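Local coordinates for protein DegT/DnrJ/EryC1/StrS aminotransferase (Brucella abortus 2308, PDB 4QGR) that binds pyridoxal 5'-phosphate and probably acts as an aminotransferase, at residues M72-R77 / E97-V102; P81-F86 / E137-I142; G103-F108 / K334-A339; G164-E169 / G188-T193. One frame throughout, in Å; residues are numbered along the deposited sequence. Where two conformers were deposited one is given.

Contact 1. Residues M72-R77 / E97-V102; sequences MPLMTR and EVVALV
L74 pushes one methyl, CD1, against three valines of helix 94-101 and its end. The nearest is V98, whose CG2 lies 3.8 Å from L74 CD1, and the two side chains meet at about a right angle. V99 offers its own CG2 to the same methyl at 4.1 Å, while V102 CG2 is more distant, 4.3 Å from L74 CD1. A single leucine branch is thus held by the last turn of the helix and the residue just beyond it. With its CG anti to the carbonyl carbon (chi1 -65°), L74 directs this branch across the gap. M75 takes a smaller share: its CG, at the start of the chain, rests 4.0 Å from V102 CG1, and the chain then bends at chi3 (66°). The contact is wholly apolar, and only 176 Å² is buried between the segments. V98 also packs on T67, a residue that binds pyridoxal 5'-phosphate, and M75 touches L101 of the second subunit. The pair of helices therefore lies between the dimer partner and the central sheet, with L74 also resting on I168 of strand 166-170.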
loop_
_atom_site.group_PDB
_atom_site.type_symbol
_atom_site.label_atom_id
_atom_site.label_comp_id
_atom_site.label_asym_id
_atom_site.label_seq_id
_atom_site.Cartn_x
_atom_site.Cartn_y
_atom_site.Cartn_z
ATOM N N MET A 72 -7.203 6.760 -4.772
ATOM C CA MET A 72 -7.267 8.005 -4.013
ATOM C C MET A 72 -8.024 9.148 -4.693
ATOM O O MET A 72 -8.798 9.871 -4.030
ATOM C CB MET A 72 -5.881 8.418 -3.529
ATOM C CG MET A 72 -5.347 7.456 -2.468
ATOM S SD MET A 72 -3.814 8.081 -1.736
ATOM C CE MET A 72 -2.540 7.509 -2.857
ATOM N N PRO A 73 -7.831 9.343 -6.010
ATOM C CA PRO A 73 -8.605 10.395 -6.652
ATOM C C PRO A 73 -10.127 10.146 -6.591
ATOM O O PRO A 73 -10.886 11.122 -6.505
ATOM C CB PRO A 73 -8.109 10.368 -8.082
ATOM C CG PRO A 73 -6.695 9.904 -7.968
ATOM C CD PRO A 73 -6.701 8.913 -6.842
ATOM N N LEU A 74 -10.555 8.874 -6.668
ATOM C CA LEU A 74 -11.987 8.578 -6.521
ATOM C C LEU A 74 -12.463 8.972 -5.131
ATOM O O LEU A 74 -13.571 9.527 -4.969
ATOM C CB LEU A 74 -12.260 7.081 -6.756
ATOM C CG LEU A 74 -11.972 6.570 -8.167
ATOM C CD1 LEU A 74 -12.117 5.048 -8.237
ATOM C CD2 LEU A 74 -12.919 7.168 -9.169
ATOM N N MET A 75 -11.633 8.710 -4.112
ATOM C CA MET A 75 -11.981 9.074 -2.754
ATOM C C MET A 75 -12.104 10.584 -2.567
ATOM O O MET A 75 -13.055 11.075 -1.915
ATOM C CB MET A 75 -10.997 8.507 -1.732
ATOM C CG MET A 75 -10.943 6.995 -1.676
ATOM S SD MET A 75 -9.620 6.388 -0.655
ATOM C CE MET A 75 -10.087 6.924 0.973
ATOM N N THR A 76 -11.179 11.329 -3.131
ATOM C CA THR A 76 -11.220 12.795 -2.983
ATOM C C THR A 76 -12.462 13.385 -3.620
ATOM O O THR A 76 -12.945 14.411 -3.151
ATOM C CB THR A 76 -10.008 13.527 -3.581
ATOM O OG1 THR A 76 -9.995 13.367 -5.001
ATOM C CG2 THR A 76 -8.754 13.015 -3.005
ATOM N N ARG A 77 -12.955 12.764 -4.699
ATOM C CA ARG A 77 -14.159 13.238 -5.381
ATOM C C ARG A 77 -15.428 12.730 -4.759
ATOM O O ARG A 77 -16.504 13.034 -5.273
ATOM C CB ARG A 77 -14.135 12.833 -6.867
ATOM C CG ARG A 77 -13.173 13.685 -7.665
ATOM C CD ARG A 77 -13.748 15.062 -7.986
ATOM N NE ARG A 77 -14.770 15.033 -9.050
ATOM C CZ ARG A 77 -14.899 15.989 -9.986
ATOM N NH1 ARG A 77 -14.072 17.023 -10.003
ATOM N NH2 ARG A 77 -15.854 15.928 -10.908
ATOM N N GLU A 97 -11.099 -2.549 -10.302
ATOM C CA GLU A 97 -11.191 -2.983 -8.942
ATOM C C GLU A 97 -11.344 -1.835 -7.957
ATOM O O GLU A 97 -12.142 -1.947 -7.014
ATOM C CB GLU A 97 -9.955 -3.793 -8.598
ATOM C CG GLU A 97 -9.889 -4.271 -7.155
ATOM C CD GLU A 97 -8.541 -4.951 -6.905
ATOM O OE1 GLU A 97 -7.510 -4.262 -7.004
ATOM O OE2 GLU A 97 -8.537 -6.206 -6.702
ATOM N N VAL A 98 -10.610 -0.741 -8.180
ATOM C CA VAL A 98 -10.662 0.396 -7.258
ATOM C C VAL A 98 -12.058 1.031 -7.211
ATOM O O VAL A 98 -12.487 1.521 -6.153
ATOM C CB VAL A 98 -9.597 1.476 -7.519
ATOM C CG1 VAL A 98 -8.203 0.886 -7.365
ATOM C CG2 VAL A 98 -9.786 2.160 -8.875
ATOM N N VAL A 99 -12.772 0.943 -8.327
ATOM C CA VAL A 99 -14.120 1.473 -8.431
ATOM C C VAL A 99 -15.070 0.697 -7.499
ATOM O O VAL A 99 -15.779 1.292 -6.696
ATOM C CB VAL A 99 -14.599 1.454 -9.900
ATOM C CG1 VAL A 99 -16.063 1.883 -10.013
ATOM C CG2 VAL A 99 -13.726 2.291 -10.785
ATOM N N ALA A 100 -15.035 -0.643 -7.570
ATOM C CA ALA A 100 -15.740 -1.506 -6.623
ATOM C C ALA A 100 -15.332 -1.336 -5.175
ATOM O O ALA A 100 -16.179 -1.331 -4.255
ATOM C CB ALA A 100 -15.588 -2.957 -7.058
ATOM N N LEU A 101 -14.039 -1.228 -4.947
ATOM C CA LEU A 101 -13.508 -1.041 -3.608
ATOM C C LEU A 101 -14.126 0.155 -2.918
ATOM O O LEU A 101 -14.549 0.029 -1.759
ATOM C CB LEU A 101 -11.996 -0.920 -3.649
ATOM C CG LEU A 101 -11.347 -0.975 -2.274
ATOM C CD1 LEU A 101 -11.323 -2.407 -1.787
ATOM C CD2 LEU A 101 -9.919 -0.450 -2.343
ATOM N N VAL A 102 -14.261 1.282 -3.630
ATOM C CA VAL A 102 -14.905 2.482 -3.025
ATOM C C VAL A 102 -16.435 2.433 -2.979
ATOM O O VAL A 102 -17.074 3.370 -2.485
ATOM C CB VAL A 102 -14.434 3.812 -3.633
ATOM C CG1 VAL A 102 -12.926 3.961 -3.461
ATOM C CG2 VAL A 102 -14.860 3.997 -5.100
#

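Contact 2. Residues P81-F86 / E137-I142; sequences PGHAVF and EPKAII
G82 and E137 begin a parallel ladder between strands 83-88 and 137-141, neighbours in the central sheet of the fold-type I large domain, and a beta bulge interrupts it. E137 N donates to G82 O at 2.9 Å, in the carbonyl plane, and A84 N donates to E137 O, approaching that oxygen from above the carbonyl plane. A84 O then takes K139 N. Here the register slips by one residue: H83 and A84 pair with E137 and P138, whereas V85 and F86 pair with A140 and I141. Beyond the bulge, A140 O receives F86 N at 2.9 Å, and F86 O receives I142 N at 2.8 Å. The other edges of both strands are engaged too, V85 bonding to E105 and V107, and K139 and I141 to F166. Among the side chains, V85 CG1 meets I142 CG1 at 3.8 Å, and F86 brings its ring edge to P138 CB. H83 ND1 is hydrogen-bonded to G80 N, which helps fix the imidazole. K139, its chain bent at chi2 (-73°), folds over one face of that ring in a CH-pi contact, CE lying 3.7 Å from the H83 ring centroid and 17° off its normal.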
loop_
_atom_site.group_PDB
_atom_site.type_symbol
_atom_site.label_atom_id
_atom_site.label_comp_id
_atom_site.label_asym_id
_atom_site.label_seq_id
_atom_site.Cartn_x
_atom_site.Cartn_y
_atom_site.Cartn_z
ATOM N N PRO A 81 -20.917 4.602 -3.366
ATOM C CA PRO A 81 -22.213 3.965 -3.631
ATOM C C PRO A 81 -23.162 4.881 -4.412
ATOM O O PRO A 81 -23.283 6.095 -4.126
ATOM C CB PRO A 81 -22.728 3.644 -2.215
ATOM C CG PRO A 81 -21.504 3.529 -1.367
ATOM C CD PRO A 81 -20.515 4.471 -1.956
ATOM N N GLY A 82 -23.776 4.315 -5.441
ATOM C CA GLY A 82 -24.693 5.088 -6.287
ATOM C C GLY A 82 -24.059 5.659 -7.544
ATOM O O GLY A 82 -24.734 6.321 -8.319
ATOM N N HIS A 83 -22.767 5.414 -7.731
ATOM C CA HIS A 83 -22.003 6.081 -8.761
ATOM C C HIS A 83 -21.403 5.116 -9.770
ATOM O O HIS A 83 -20.987 3.995 -9.408
ATOM C CB HIS A 83 -20.887 6.919 -8.152
ATOM C CG HIS A 83 -21.377 7.966 -7.218
ATOM N ND1 HIS A 83 -20.626 8.439 -6.171
ATOM C CD2 HIS A 83 -22.583 8.588 -7.130
ATOM C CE1 HIS A 83 -21.320 9.347 -5.504
ATOM N NE2 HIS A 83 -22.514 9.450 -6.067
ATOM N N ALA A 84 -21.393 5.558 -11.032
ATOM C CA ALA A 84 -20.823 4.790 -12.132
ATOM C C ALA A 84 -19.480 5.372 -12.586
ATOM O O ALA A 84 -19.327 6.602 -12.720
ATOM C CB ALA A 84 -21.771 4.753 -13.297
ATOM N N VAL A 85 -18.522 4.495 -12.827
ATOM C CA VAL A 85 -17.191 4.896 -13.373
ATOM C C VAL A 85 -16.904 4.033 -14.603
ATOM O O VAL A 85 -16.991 2.774 -14.560
ATOM C CB VAL A 85 -16.059 4.750 -12.340
ATOM C CG1 VAL A 85 -14.711 5.114 -12.944
ATOM C CG2 VAL A 85 -16.323 5.533 -11.061
ATOM N N PHE A 86 -16.603 4.684 -15.725
ATOM C CA PHE A 86 -16.464 4.019 -17.039
ATOM C C PHE A 86 -15.015 3.660 -17.278
ATOM O O PHE A 86 -14.152 4.540 -17.179
ATOM C CB PHE A 86 -17.035 4.949 -18.151
ATOM C CG PHE A 86 -18.469 5.266 -17.910
ATOM C CD1 PHE A 86 -18.820 6.295 -17.018
ATOM C CD2 PHE A 86 -19.460 4.423 -18.373
ATOM C CE1 PHE A 86 -20.106 6.546 -16.702
ATOM C CE2 PHE A 86 -20.781 4.682 -18.080
ATOM C CZ PHE A 86 -21.120 5.723 -17.234
ATOM N N GLU A 137 -25.416 7.270 -10.996
ATOM C CA GLU A 137 -25.050 8.569 -11.548
ATOM C C GLU A 137 -23.649 8.451 -12.146
ATOM O O GLU A 137 -22.719 8.056 -11.449
ATOM C CB GLU A 137 -25.017 9.623 -10.451
ATOM C CG GLU A 137 -24.880 11.037 -11.014
ATOM C CD GLU A 137 -24.703 12.097 -9.950
ATOM O OE1 GLU A 137 -25.030 11.862 -8.743
ATOM O OE2 GLU A 137 -24.233 13.184 -10.344
ATOM N N PRO A 138 -23.495 8.778 -13.436
ATOM C CA PRO A 138 -22.134 8.833 -13.980
ATOM C C PRO A 138 -21.284 9.838 -13.230
ATOM O O PRO A 138 -21.719 10.996 -12.999
ATOM C CB PRO A 138 -22.343 9.285 -15.439
ATOM C CG PRO A 138 -23.785 9.136 -15.706
ATOM C CD PRO A 138 -24.508 9.214 -14.412
ATOM N N LYS A 139 -20.099 9.409 -12.811
ATOM C CA LYS A 139 -19.178 10.317 -12.113
ATOM C C LYS A 139 -17.794 10.451 -12.725
ATOM O O LYS A 139 -17.207 11.527 -12.654
ATOM C CB LYS A 139 -19.008 9.900 -10.662
ATOM C CG LYS A 139 -20.202 10.210 -9.800
ATOM C CD LYS A 139 -20.325 11.693 -9.507
ATOM C CE LYS A 139 -21.371 11.851 -8.420
ATOM N NZ LYS A 139 -21.394 13.221 -7.837
ATOM N N ALA A 140 -17.262 9.381 -13.271
ATOM C CA ALA A 140 -15.876 9.389 -13.738
ATOM C C ALA A 140 -15.604 8.447 -14.884
ATOM O O ALA A 140 -16.355 7.510 -15.146
ATOM C CB ALA A 140 -14.942 9.061 -12.576
ATOM N N ILE A 141 -14.482 8.701 -15.551
ATOM C CA ILE A 141 -13.942 7.853 -16.633
ATOM C C ILE A 141 -12.497 7.593 -16.308
ATOM O O ILE A 141 -11.773 8.525 -15.900
ATOM C CB ILE A 141 -14.002 8.542 -18.021
ATOM C CG1 ILE A 141 -15.386 9.138 -18.218
ATOM C CG2 ILE A 141 -13.601 7.548 -19.117
ATOM C CD1 ILE A 141 -15.497 10.193 -19.294
ATOM N N ILE A 142 -12.071 6.331 -16.446
ATOM C CA ILE A 142 -10.663 5.963 -16.279
ATOM C C ILE A 142 -10.142 5.334 -17.567
ATOM O O ILE A 142 -10.053 4.106 -17.685
ATOM C CB ILE A 142 -10.356 5.046 -15.068
ATOM C CG1 ILE A 142 -11.046 5.543 -13.807
ATOM C CG2 ILE A 142 -8.838 4.915 -14.861
ATOM C CD1 ILE A 142 -10.813 4.705 -12.547
#

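Contact 3. Residues G103-F108 / K334-A339; sequences GAEPVF and KHYSVA
P106 sets its CD-CG edge down on one face of the Y336 ring where strand 105-109 takes on the short, weakly bonded strand 337-338, which runs parallel to it at the edge of the central sheet. The proline CD sits over the centre of the tyrosine face, 3.5 Å from the Y336 ring centroid and 1° off its normal, a CH-pi contact. Y336 CG lies beside its backbone N (chi1 -70°), bringing the ring under P106. E105 passes along the CD1-CE1 edge of the ring, its OE1 near the ring plane 3.9 Å from Y336 CD1 and its carboxylate turned 51° against the ring. F108 N donates to S337 O at 3.0 Å, and A339 N donates to F108 O at 2.9 Å. F108 CB packs on V338 CG1 at 4.2 Å. Around this first shell, strand 83-88 supports strand 105-109 from its other edge, with E105 and V107 bonded to H83, V85 and V87. Helix 94-101 covers one face, V99 resting on P106 and A100 on Y336. The carboxylate of E105 is fixed by a salt bridge from its OE2 to R135 and by two waters that donate to OE1. One of these also donates to P106 O and accepts from S337 N, and so bridges the two segments. At the far end of the tyrosine, another water lies 2.7 Å from Y336 OH and donates to A104 O at 2.8 Å.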
loop_
_atom_site.group_PDB
_atom_site.type_symbol
_atom_site.label_atom_id
_atom_site.label_comp_id
_atom_site.label_asym_id
_atom_site.label_seq_id
_atom_site.Cartn_x
_atom_site.Cartn_y
_atom_site.Cartn_z
ATOM N N GLY A 103 -17.022 1.373 -3.519
ATOM C CA GLY A 103 -18.446 1.137 -3.427
ATOM C C GLY A 103 -19.232 1.588 -4.651
ATOM O O GLY A 103 -20.455 1.417 -4.674
ATOM N N ALA A 104 -18.549 2.139 -5.654
ATOM C CA ALA A 104 -19.127 2.528 -6.941
ATOM C C ALA A 104 -19.170 1.299 -7.834
ATOM O O ALA A 104 -18.753 0.214 -7.415
ATOM C CB ALA A 104 -18.330 3.666 -7.582
ATOM N N GLU A 105 -19.713 1.440 -9.042
ATOM C CA GLU A 105 -19.754 0.330 -9.996
ATOM C C GLU A 105 -18.977 0.696 -11.228
ATOM O O GLU A 105 -19.151 1.765 -11.770
ATOM C CB GLU A 105 -21.165 -0.033 -10.451
ATOM C CG GLU A 105 -22.082 -0.519 -9.365
ATOM C CD GLU A 105 -23.317 -1.196 -9.919
ATOM O OE1 GLU A 105 -23.404 -1.494 -11.134
ATOM O OE2 GLU A 105 -24.246 -1.402 -9.143
ATOM N N PRO A 106 -18.083 -0.175 -11.652
ATOM C CA PRO A 106 -17.516 0.006 -12.975
ATOM C C PRO A 106 -18.534 -0.304 -14.054
ATOM O O PRO A 106 -19.466 -1.121 -13.858
ATOM C CB PRO A 106 -16.357 -0.993 -13.010
ATOM C CG PRO A 106 -16.794 -2.090 -12.081
ATOM C CD PRO A 106 -17.607 -1.403 -10.995
ATOM N N VAL A 107 -18.441 0.430 -15.153
ATOM C CA VAL A 107 -19.214 0.123 -16.353
ATOM C C VAL A 107 -18.189 -0.095 -17.446
ATOM O O VAL A 107 -17.377 0.806 -17.731
ATOM C CB VAL A 107 -20.195 1.258 -16.748
ATOM C CG1 VAL A 107 -20.930 0.864 -18.015
ATOM C CG2 VAL A 107 -21.116 1.613 -15.592
ATOM N N PHE A 108 -18.176 -1.288 -18.037
ATOM C CA PHE A 108 -17.137 -1.673 -18.993
ATOM C C PHE A 108 -17.334 -1.254 -20.444
ATOM O O PHE A 108 -18.395 -1.412 -20.995
ATOM C CB PHE A 108 -16.913 -3.189 -18.960
ATOM C CG PHE A 108 -16.307 -3.693 -17.675
ATOM C CD1 PHE A 108 -14.997 -3.404 -17.343
ATOM C CD2 PHE A 108 -17.029 -4.555 -16.860
ATOM C CE1 PHE A 108 -14.434 -3.878 -16.173
ATOM C CE2 PHE A 108 -16.461 -5.066 -15.708
ATOM C CZ PHE A 108 -15.148 -4.722 -15.370
ATOM N N LYS A 334 -17.883 -9.823 -13.387
ATOM C CA LYS A 334 -18.701 -10.216 -14.511
ATOM C C LYS A 334 -20.174 -9.866 -14.327
ATOM O O LYS A 334 -20.940 -9.950 -15.290
ATOM C CB LYS A 334 -18.541 -11.717 -14.807
ATOM C CG LYS A 334 -19.125 -12.645 -13.783
ATOM C CD LYS A 334 -18.780 -14.080 -14.155
ATOM C CE LYS A 334 -19.394 -15.088 -13.205
ATOM N NZ LYS A 334 -19.173 -16.443 -13.793
ATOM N N HIS A 335 -20.578 -9.495 -13.118
ATOM C CA HIS A 335 -21.945 -9.026 -12.905
ATOM C C HIS A 335 -22.163 -7.522 -13.073
ATOM O O HIS A 335 -23.296 -7.058 -13.063
ATOM C CB HIS A 335 -22.457 -9.586 -11.570
ATOM C CG HIS A 335 -22.559 -11.095 -11.596
ATOM N ND1 HIS A 335 -23.375 -11.774 -12.488
ATOM C CD2 HIS A 335 -21.873 -12.053 -10.920
ATOM C CE1 HIS A 335 -23.210 -13.078 -12.338
ATOM N NE2 HIS A 335 -22.295 -13.273 -11.401
ATOM N N TYR A 336 -21.086 -6.768 -13.271
ATOM C CA TYR A 336 -21.201 -5.318 -13.518
ATOM C C TYR A 336 -21.679 -5.074 -14.963
ATOM O O TYR A 336 -21.593 -5.963 -15.822
ATOM C CB TYR A 336 -19.881 -4.577 -13.227
ATOM C CG TYR A 336 -19.549 -4.535 -11.759
ATOM C CD1 TYR A 336 -20.383 -3.894 -10.859
ATOM C CD2 TYR A 336 -18.353 -5.083 -11.264
ATOM C CE1 TYR A 336 -20.078 -3.848 -9.507
ATOM C CE2 TYR A 336 -18.030 -5.010 -9.924
ATOM C CZ TYR A 336 -18.893 -4.382 -9.047
ATOM O OH TYR A 336 -18.603 -4.307 -7.698
ATOM N N SER A 337 -22.222 -3.881 -15.209
ATOM C CA SER A 337 -22.807 -3.596 -16.511
ATOM C C SER A 337 -21.741 -3.355 -17.571
ATOM O O SER A 337 -20.593 -2.964 -17.266
ATOM C CB SER A 337 -23.761 -2.410 -16.446
ATOM O OG SER A 337 -24.740 -2.595 -15.455
ATOM N N VAL A 338 -22.142 -3.610 -18.808
ATOM C CA VAL A 338 -21.261 -3.396 -19.960
ATOM C C VAL A 338 -21.956 -2.497 -20.955
ATOM O O VAL A 338 -23.167 -2.477 -21.073
ATOM C CB VAL A 338 -20.782 -4.706 -20.654
ATOM C CG1 VAL A 338 -20.226 -5.697 -19.626
ATOM C CG2 VAL A 338 -21.885 -5.362 -21.450
ATOM N N ALA A 339 -21.169 -1.719 -21.656
ATOM C CA ALA A 339 -21.673 -0.771 -22.608
ATOM C C ALA A 339 -22.609 -1.433 -23.638
ATOM O O ALA A 339 -22.475 -2.615 -23.941
ATOM C CB ALA A 339 -20.501 -0.089 -23.309
HETATM O O HOH W 1 -19.751 -2.179 -6.459
HETATM O O HOH W 2 -22.074 -1.575 -13.467
HETATM O O HOH W 3 -24.282 -4.222 -11.781
#

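Contact 4. Residues G164-E169 / G188-T193; sequences GLFIIE and GHVGAT
Parallel strands 166-170 and 190-194 run side by side at the middle of the central sheet, and the histidine at the entrance to the second, H189, folds back onto the first. The backbone I167 N donates to H189 ND1 at 3.0 Å, tilted 22° from the imidazole plane, while H189 N donates to I167 O at 2.8 Å. One residue therefore uses its side chain and its main chain to hold both polar atoms of I167. A chi1 of -69° sets the H189 ring beside its own backbone N, next to the neighbouring strand. F166 lies by it with nearly parallel planes, 25° apart, but offset, with F166 CD1 over one imidazole face, 3.6 Å from H189 CG, and F166 CE1 3.4 Å from H189 CB. Further into the large domain typical of this aminotransferase family, the regular ladder takes over, E169 N bonding to V190 O at 2.8 Å and A192 N to E169 O at 2.9 Å. V190 CG1 fills the angle between F166 CZ and I168 CG1, 3.8 Å from each, and the isoleucine and valine run alongside each other from the same face of the sheet. Helix 68-76 covers that side, where I168 and A192 both touch L70. The buried carboxylate of E169 is held outside the strand pair: OE1 accepts from F187 N, and OE2 from G185 N.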
loop_
_atom_site.group_PDB
_atom_site.type_symbol
_atom_site.label_atom_id
_atom_site.label_comp_id
_atom_site.label_asym_id
_atom_site.label_seq_id
_atom_site.Cartn_x
_atom_site.Cartn_y
_atom_site.Cartn_z
ATOM N N GLY A 164 -20.034 16.549 -17.167
ATOM C CA GLY A 164 -19.360 17.000 -15.938
ATOM C C GLY A 164 -18.381 15.984 -15.299
ATOM O O GLY A 164 -17.977 16.134 -14.145
ATOM N N LEU A 165 -17.934 14.998 -16.059
ATOM C CA LEU A 165 -17.306 13.815 -15.447
ATOM C C LEU A 165 -15.832 14.065 -15.140
ATOM O O LEU A 165 -15.142 14.785 -15.860
ATOM C CB LEU A 165 -17.429 12.600 -16.365
ATOM C CG LEU A 165 -18.866 12.251 -16.806
ATOM C CD1 LEU A 165 -18.952 11.049 -17.744
ATOM C CD2 LEU A 165 -19.742 12.038 -15.574
ATOM N N PHE A 166 -15.351 13.367 -14.124
ATOM C CA PHE A 166 -13.965 13.394 -13.688
ATOM C C PHE A 166 -13.151 12.367 -14.468
ATOM O O PHE A 166 -13.573 11.212 -14.603
ATOM C CB PHE A 166 -13.973 13.039 -12.198
ATOM C CG PHE A 166 -12.673 13.233 -11.480
ATOM C CD1 PHE A 166 -12.126 14.504 -11.273
ATOM C CD2 PHE A 166 -12.059 12.154 -10.862
ATOM C CE1 PHE A 166 -10.944 14.640 -10.562
ATOM C CE2 PHE A 166 -10.908 12.296 -10.130
ATOM C CZ PHE A 166 -10.348 13.547 -9.972
ATOM N N ILE A 167 -11.996 12.770 -14.974
ATOM C CA ILE A 167 -11.156 11.865 -15.741
ATOM C C ILE A 167 -9.879 11.597 -15.017
ATOM O O ILE A 167 -9.118 12.520 -14.699
ATOM C CB ILE A 167 -10.805 12.414 -17.147
ATOM C CG1 ILE A 167 -12.084 12.598 -17.965
ATOM C CG2 ILE A 167 -9.864 11.490 -17.863
ATOM C CD1 ILE A 167 -11.855 13.352 -19.231
ATOM N N ILE A 168 -9.644 10.305 -14.772
ATOM C CA ILE A 168 -8.401 9.830 -14.180
ATOM C C ILE A 168 -7.636 9.095 -15.284
ATOM O O ILE A 168 -8.120 8.069 -15.817
ATOM C CB ILE A 168 -8.631 8.848 -13.029
ATOM C CG1 ILE A 168 -9.444 9.481 -11.903
ATOM C CG2 ILE A 168 -7.271 8.326 -12.550
ATOM C CD1 ILE A 168 -10.026 8.470 -10.920
ATOM N N GLU A 169 -6.470 9.602 -15.632
ATOM C CA GLU A 169 -5.649 8.930 -16.663
ATOM C C GLU A 169 -4.905 7.783 -15.975
ATOM O O GLU A 169 -4.134 8.040 -15.072
ATOM C CB GLU A 169 -4.627 9.888 -17.266
ATOM C CG GLU A 169 -3.579 9.184 -18.136
ATOM C CD GLU A 169 -2.523 10.079 -18.723
ATOM O OE1 GLU A 169 -2.402 11.204 -18.211
ATOM O OE2 GLU A 169 -1.826 9.653 -19.711
ATOM N N GLY A 188 -6.325 14.350 -18.437
ATOM C CA GLY A 188 -7.425 14.286 -17.471
ATOM C C GLY A 188 -7.347 15.314 -16.376
ATOM O O GLY A 188 -6.549 16.276 -16.440
ATOM N N HIS A 189 -8.144 15.115 -15.343
ATOM C CA HIS A 189 -8.069 15.944 -14.131
ATOM C C HIS A 189 -6.841 15.571 -13.273
ATOM O O HIS A 189 -6.277 16.395 -12.536
ATOM C CB HIS A 189 -9.364 15.788 -13.318
ATOM C CG HIS A 189 -10.577 16.390 -13.972
ATOM N ND1 HIS A 189 -11.401 15.680 -14.825
ATOM C CD2 HIS A 189 -11.123 17.634 -13.870
ATOM C CE1 HIS A 189 -12.364 16.464 -15.269
ATOM N NE2 HIS A 189 -12.234 17.654 -14.689
ATOM N N VAL A 190 -6.452 14.306 -13.380
ATOM C CA VAL A 190 -5.406 13.719 -12.571
ATOM C C VAL A 190 -4.906 12.477 -13.313
ATOM O O VAL A 190 -5.683 11.764 -13.977
ATOM C CB VAL A 190 -5.952 13.357 -11.152
ATOM C CG1 VAL A 190 -7.021 12.300 -11.249
ATOM C CG2 VAL A 190 -4.890 12.950 -10.163
ATOM N N GLY A 191 -3.603 12.247 -13.209
ATOM C CA GLY A 191 -2.980 11.070 -13.759
ATOM C C GLY A 191 -2.491 10.187 -12.643
ATOM O O GLY A 191 -2.193 10.652 -11.554
ATOM N N ALA A 192 -2.375 8.898 -12.962
ATOM C CA ALA A 192 -1.921 7.879 -12.046
ATOM C C ALA A 192 -0.864 6.993 -12.710
ATOM O O ALA A 192 -1.008 6.637 -13.883
ATOM C CB ALA A 192 -3.101 7.001 -11.634
ATOM N N THR A 193 0.149 6.572 -11.950
ATOM C CA THR A 193 1.058 5.563 -12.465
ATOM C C THR A 193 1.567 4.608 -11.374
ATOM O O THR A 193 1.335 4.797 -10.170
ATOM C CB THR A 193 2.256 6.182 -13.226
ATOM O OG1 THR A 193 2.914 5.204 -14.045
ATOM C CG2 THR A 193 3.263 6.740 -12.264
#

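In the fold
Contacts 2, 3 and 4 are alternate joints of one central sheet, in the order 4, 2, 3, and contact 1 is a pair of helices packed against it. Contacts 2 and 3 adjoin where strand 83-88 of one meets strand 105-109 of the other, V85 O and V107 N being 2.8 Å apart; contacts 2 and 4 meet across strands 137-141 and 166-170, with I141 N 2.8 Å from F166 O. Contact 1 reaches all three: V99 CG2 lies 3.7 Å from V85 CG1, V99 O 3.6 Å from A104 CB, and P73 CB 3.9 Å from V190 CG1. The cofactor lies about 7 Å from the side chains of I142 and A192 and about 12 Å from F108.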